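PDB 1Y0H: hypothetical protein Rv0793 from Mycobacterium tuberculosis, which is a putative monooxygenase that might take part in antibiotic biosynthesis or scavenge reactive oxygen species, possibly helping the bacterium evade host defences. Local coordinates for residues S20-R23 with A24-A28; E83-T86 with R87-V91. All blocks are in the same frame, centred on the assembly; numbering follows the deposited sequence.

Interaction 1 of 2, residues S20-R23 with A24-A28; sequences SALR and ALLDA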
loop_
_atom_site.group_PDB
_atom_site.type_symbol
_atom_site.label_atom_id
_atom_site.label_comp_id
_atom_site.label_asym_id
_atom_site.label_seq_id
_atom_site.Cartn_x
_atom_site.Cartn_y
_atom_site.Cartn_z
ATOM N N SER A 20 16.033 4.289 13.872
ATOM C CA SER A 20 16.210 2.958 14.475
ATOM C C SER A 20 15.182 2.684 15.577
ATOM O O SER A 20 14.692 1.569 15.701
ATOM C CB SER A 20 17.641 2.743 14.985
ATOM O OG SER A 20 17.963 3.644 16.015
ATOM N N ALA A 21 14.819 3.712 16.338
ATOM C CA ALA A 21 13.775 3.568 17.347
ATOM C C ALA A 21 12.407 3.253 16.722
ATOM O O ALA A 21 11.656 2.396 17.229
ATOM C CB ALA A 21 13.716 4.827 18.242
ATOM N N LEU A 22 12.093 3.918 15.614
ATOM C CA LEU A 22 10.826 3.660 14.939
ATOM C C LEU A 22 10.819 2.239 14.398
ATOM O O LEU A 22 9.828 1.522 14.549
ATOM C CB LEU A 22 10.602 4.651 13.803
ATOM C CG LEU A 22 9.323 4.397 12.984
ATOM C CD1 LEU A 22 8.047 4.533 13.799
ATOM C CD2 LEU A 22 9.365 5.338 11.801
ATOM N N ARG A 23 11.924 1.832 13.781
ATOM C CA ARG A 23 12.004 0.472 13.249
ATOM C C ARG A 23 11.719 -0.559 14.346
ATOM O O ARG A 23 10.933 -1.497 14.141
ATOM C CB ARG A 23 13.355 0.217 12.581
ATOM C CG ARG A 23 13.553 -1.235 12.157
ATOM C CD ARG A 23 12.595 -1.620 11.057
ATOM N NE ARG A 23 12.731 -3.035 10.697
ATOM C CZ ARG A 23 13.677 -3.532 9.904
ATOM N NH1 ARG A 23 13.689 -4.839 9.651
ATOM N NH2 ARG A 23 14.593 -2.740 9.349
ATOM N N ALA A 24 12.317 -0.368 15.520
ATOM C CA ALA A 24 12.108 -1.279 16.656
ATOM C C ALA A 24 10.655 -1.307 17.129
ATOM O O ALA A 24 10.118 -2.371 17.451
ATOM C CB ALA A 24 13.028 -0.911 17.791
ATOM N N LEU A 25 10.029 -0.132 17.160
ATOM C CA LEU A 25 8.626 -0.005 17.548
ATOM C C LEU A 25 7.724 -0.759 16.577
ATOM O O LEU A 25 6.824 -1.508 16.989
ATOM C CB LEU A 25 8.227 1.470 17.619
ATOM C CG LEU A 25 6.861 1.732 18.244
ATOM C CD1 LEU A 25 6.912 1.533 19.755
ATOM C CD2 LEU A 25 6.430 3.152 17.917
ATOM N N LEU A 26 7.966 -0.560 15.284
ATOM C CA LEU A 26 7.164 -1.238 14.277
ATOM C C LEU A 26 7.473 -2.736 14.232
ATOM O O LEU A 26 6.563 -3.545 14.075
ATOM C CB LEU A 26 7.334 -0.561 12.913
ATOM C CG LEU A 26 6.926 0.919 12.849
ATOM C CD1 LEU A 26 7.070 1.431 11.427
ATOM C CD2 LEU A 26 5.511 1.157 13.360
ATOM N N ASP A 27 8.738 -3.112 14.420
ATOM C CA ASP A 27 9.119 -4.526 14.452
ATOM C C ASP A 27 8.313 -5.303 15.477
ATOM O O ASP A 27 7.889 -6.432 15.212
ATOM C CB ASP A 27 10.606 -4.703 14.792
ATOM C CG ASP A 27 11.536 -4.451 13.606
ATOM O OD1 ASP A 27 11.098 -4.441 12.439
ATOM O OD2 ASP A 27 12.760 -4.272 13.854
ATOM N N ALA A 28 8.108 -4.701 16.645
ATOM C CA ALA A 28 7.428 -5.360 17.759
ATOM C C ALA A 28 5.946 -5.619 17.482
ATOM O O ALA A 28 5.310 -6.407 18.176
ATOM C CB ALA A 28 7.593 -4.549 19.030
HETATM O O HOH W 1 11.694 -6.754 11.133
#
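Arg23 and Asp27, one helical turn apart, form a salt bridge that can be followed atom by atom along the arginine. Its CB lies beside the backbone N of the following residue, Ala24. With CG anti to the backbone N (chi1 173°), the chain runs on along the helix, and Arg23 CG comes 3.6 Å from Asp27 OD2. Arg23 CD passes 3.5 Å from Asp27 OD1, and a bend at chi2 has by then brought the head group round to the carboxylate. There Arg23 NE donates to Asp27 OD1 over 2.8 Å, entering on the syn side, somewhat out of the carboxylate plane but close to that of the guanidinium. The two planes stand 80° apart, so the carboxylate presents one oxygen to the guanidinium edge instead of pairing both. A water completes the link, accepting from Arg23 NH1 and donating to Asp27 OD1, which therefore takes two bonds. The backbone hydrogen bond from Asp27 N to Arg23 O (2.7 Å) joins the same two residues.

Leu22 CD1 rests 3.9 Å from Leu26 CG, and both buried leucines touch Phe12 of strand 6-12. Arg23 also packs on Leu97 of the second subunit. The charged pair, which touches Leu44 of strand 39-47, runs alongside the leucine pair, marking helix 19-35 as an amphipathic helix laid on the antiparallel sheet of a ferredoxin-like fold.

Interaction 2 of 2, residues E83-T86 with R87-V91; sequences ELLT and RPVAV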
loop_
_atom_site.group_PDB
_atom_site.type_symbol
_atom_site.label_atom_id
_atom_site.label_comp_id
_atom_site.label_asym_id
_atom_site.label_seq_id
_atom_site.Cartn_x
_atom_site.Cartn_y
_atom_site.Cartn_z
ATOM N N GLU A 83 5.972 10.627 18.862
ATOM C CA GLU A 83 7.141 11.270 19.441
ATOM C C GLU A 83 8.420 11.003 18.640
ATOM O O GLU A 83 9.448 11.640 18.889
ATOM C CB GLU A 83 7.295 10.796 20.885
ATOM C CG GLU A 83 6.173 11.276 21.846
ATOM C CD GLU A 83 4.760 10.700 21.589
ATOM O OE1 GLU A 83 4.600 9.645 20.930
ATOM O OE2 GLU A 83 3.779 11.321 22.073
ATOM N N LEU A 84 8.355 10.061 17.694
ATOM C CA LEU A 84 9.515 9.703 16.868
ATOM C C LEU A 84 9.484 10.344 15.482
ATOM O O LEU A 84 10.443 10.225 14.716
ATOM C CB LEU A 84 9.589 8.173 16.706
ATOM C CG LEU A 84 9.621 7.380 18.019
ATOM C CD1 LEU A 84 9.613 5.906 17.733
ATOM C CD2 LEU A 84 10.889 7.744 18.778
ATOM N N LEU A 85 8.380 11.020 15.165
ATOM C CA LEU A 85 8.098 11.413 13.780
ATOM C C LEU A 85 8.139 12.911 13.553
ATOM O O LEU A 85 8.026 13.700 14.488
ATOM C CB LEU A 85 6.729 10.879 13.361
ATOM C CG LEU A 85 6.437 9.410 13.674
ATOM C CD1 LEU A 85 4.989 9.081 13.376
ATOM C CD2 LEU A 85 7.396 8.480 12.910
ATOM N N THR A 86 8.324 13.285 12.295
ATOM C CA THR A 86 8.312 14.691 11.887
ATOM C C THR A 86 6.891 15.177 11.660
ATOM O O THR A 86 6.655 16.373 11.522
ATOM C CB THR A 86 9.063 14.923 10.574
ATOM O OG1 THR A 86 8.474 14.126 9.532
ATOM C CG2 THR A 86 10.544 14.591 10.714
ATOM N N ARG A 87 5.960 14.232 11.592
ATOM C CA ARG A 87 4.557 14.527 11.325
ATOM C C ARG A 87 3.771 13.283 11.729
ATOM O O ARG A 87 4.348 12.202 11.830
ATOM C CB ARG A 87 4.365 14.814 9.836
ATOM C CG ARG A 87 4.958 13.709 8.963
ATOM C CD ARG A 87 4.953 14.059 7.504
ATOM N NE ARG A 87 3.654 13.806 6.924
ATOM C CZ ARG A 87 3.323 14.087 5.668
ATOM N NH1 ARG A 87 4.210 14.643 4.847
ATOM N NH2 ARG A 87 2.101 13.812 5.241
ATOM N N PRO A 88 2.452 13.420 11.966
ATOM C CA PRO A 88 1.692 12.232 12.369
ATOM C C PRO A 88 1.727 11.130 11.309
ATOM O O PRO A 88 1.930 11.409 10.112
ATOM C CB PRO A 88 0.254 12.754 12.501
ATOM C CG PRO A 88 0.234 14.067 11.742
ATOM C CD PRO A 88 1.615 14.629 11.862
ATOM N N VAL A 89 1.491 9.900 11.753
ATOM C CA VAL A 89 1.380 8.751 10.842
ATOM C C VAL A 89 0.288 9.068 9.827
ATOM O O VAL A 89 -0.787 9.566 10.185
ATOM C CB VAL A 89 1.026 7.430 11.584
ATOM C CG1 VAL A 89 1.015 6.238 10.619
ATOM C CG2 VAL A 89 2.022 7.148 12.704
ATOM N N ALA A 90 0.586 8.798 8.562
ATOM C CA ALA A 90 -0.366 8.998 7.485
ATOM C C ALA A 90 -1.028 7.663 7.185
ATOM O O ALA A 90 -0.383 6.742 6.673
ATOM C CB ALA A 90 0.332 9.551 6.263
ATOM N N VAL A 91 -2.312 7.567 7.518
ATOM C CA VAL A 91 -3.037 6.297 7.465
ATOM C C VAL A 91 -4.162 6.370 6.454
ATOM O O VAL A 91 -4.987 7.277 6.507
ATOM C CB VAL A 91 -3.629 5.915 8.854
ATOM C CG1 VAL A 91 -4.503 4.667 8.766
ATOM C CG2 VAL A 91 -2.524 5.715 9.877
#
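Leu85 to Val89 forms an extended, curving connection in which the backbone is drawn out at Leu85 (psi 159°), turns at Thr86 and is extended again from Arg87 onward, with no hydrogen bond joining 83-86 to 87-91. The bend brings Arg87 O against the side chain of the leucine two residues earlier: Leu85 CB lies 3.1 Å from Arg87 O, a close approach, and Leu85 CD1 is 3.5 Å from the same oxygen. This is contact between carbon and a carbonyl group.

The same methyl also makes the apolar part of the contact. Leu85 CG stands anti to its own carbonyl carbon (chi1 -48°), and this torsion and an extended chi2 together carry CD1 to Val89 CG2, which it meets at 3.6 Å. The two branched side chains meet at an angle, a single methyl from each doing the touching. Both also lie on Phe12, so the pair joins an apolar layer that continues to Leu22 of helix 19-35. In the ferredoxin-like fold this connection leads from the region after helix 72-78 into strand 90-96, outermost within the chain, which pairs antiparallel with strand 6-12; the backbone bonds of Thr86 with Met13 and of Ala90 with Arg11 fasten it along strand 6-12 and the residue just beyond it.

Thr86 and Arg87, at the bend, bring in polar groups. A chi1 of 58° turns Thr86 OG1 toward Met13 O, and the hydrogen bond between them helps to fix the side chain's rotation. Arg87 CG passes 3.6 Å from Thr86 OG1, a packing contact between the arginine's aliphatic stem and the hydroxyl. Beyond that point the arginine leads away from Thr86.

From the N terminus the chain passes through strand 6-12 into helix 19-35, whose first turns hold interaction 1; residues 20-28 close only local helical turns. Strands 39-47 and 53-59 and helices 62-69 and 72-78 follow before interaction 2 spans the bend leading into strand 90-96. The two contacts are therefore in series, neither nesting nor crossing, with centres 13 Å apart. They nevertheless touch in space: Leu84 CD1 lies 3.8 Å from Leu22 CA, and Leu22 CD2 meets Leu85 CD2 at 3.9 Å. The principle illustrated is that local contacts distant in sequence can share one apolar layer, here joining helix 19-35 to the approach of strand 90-96.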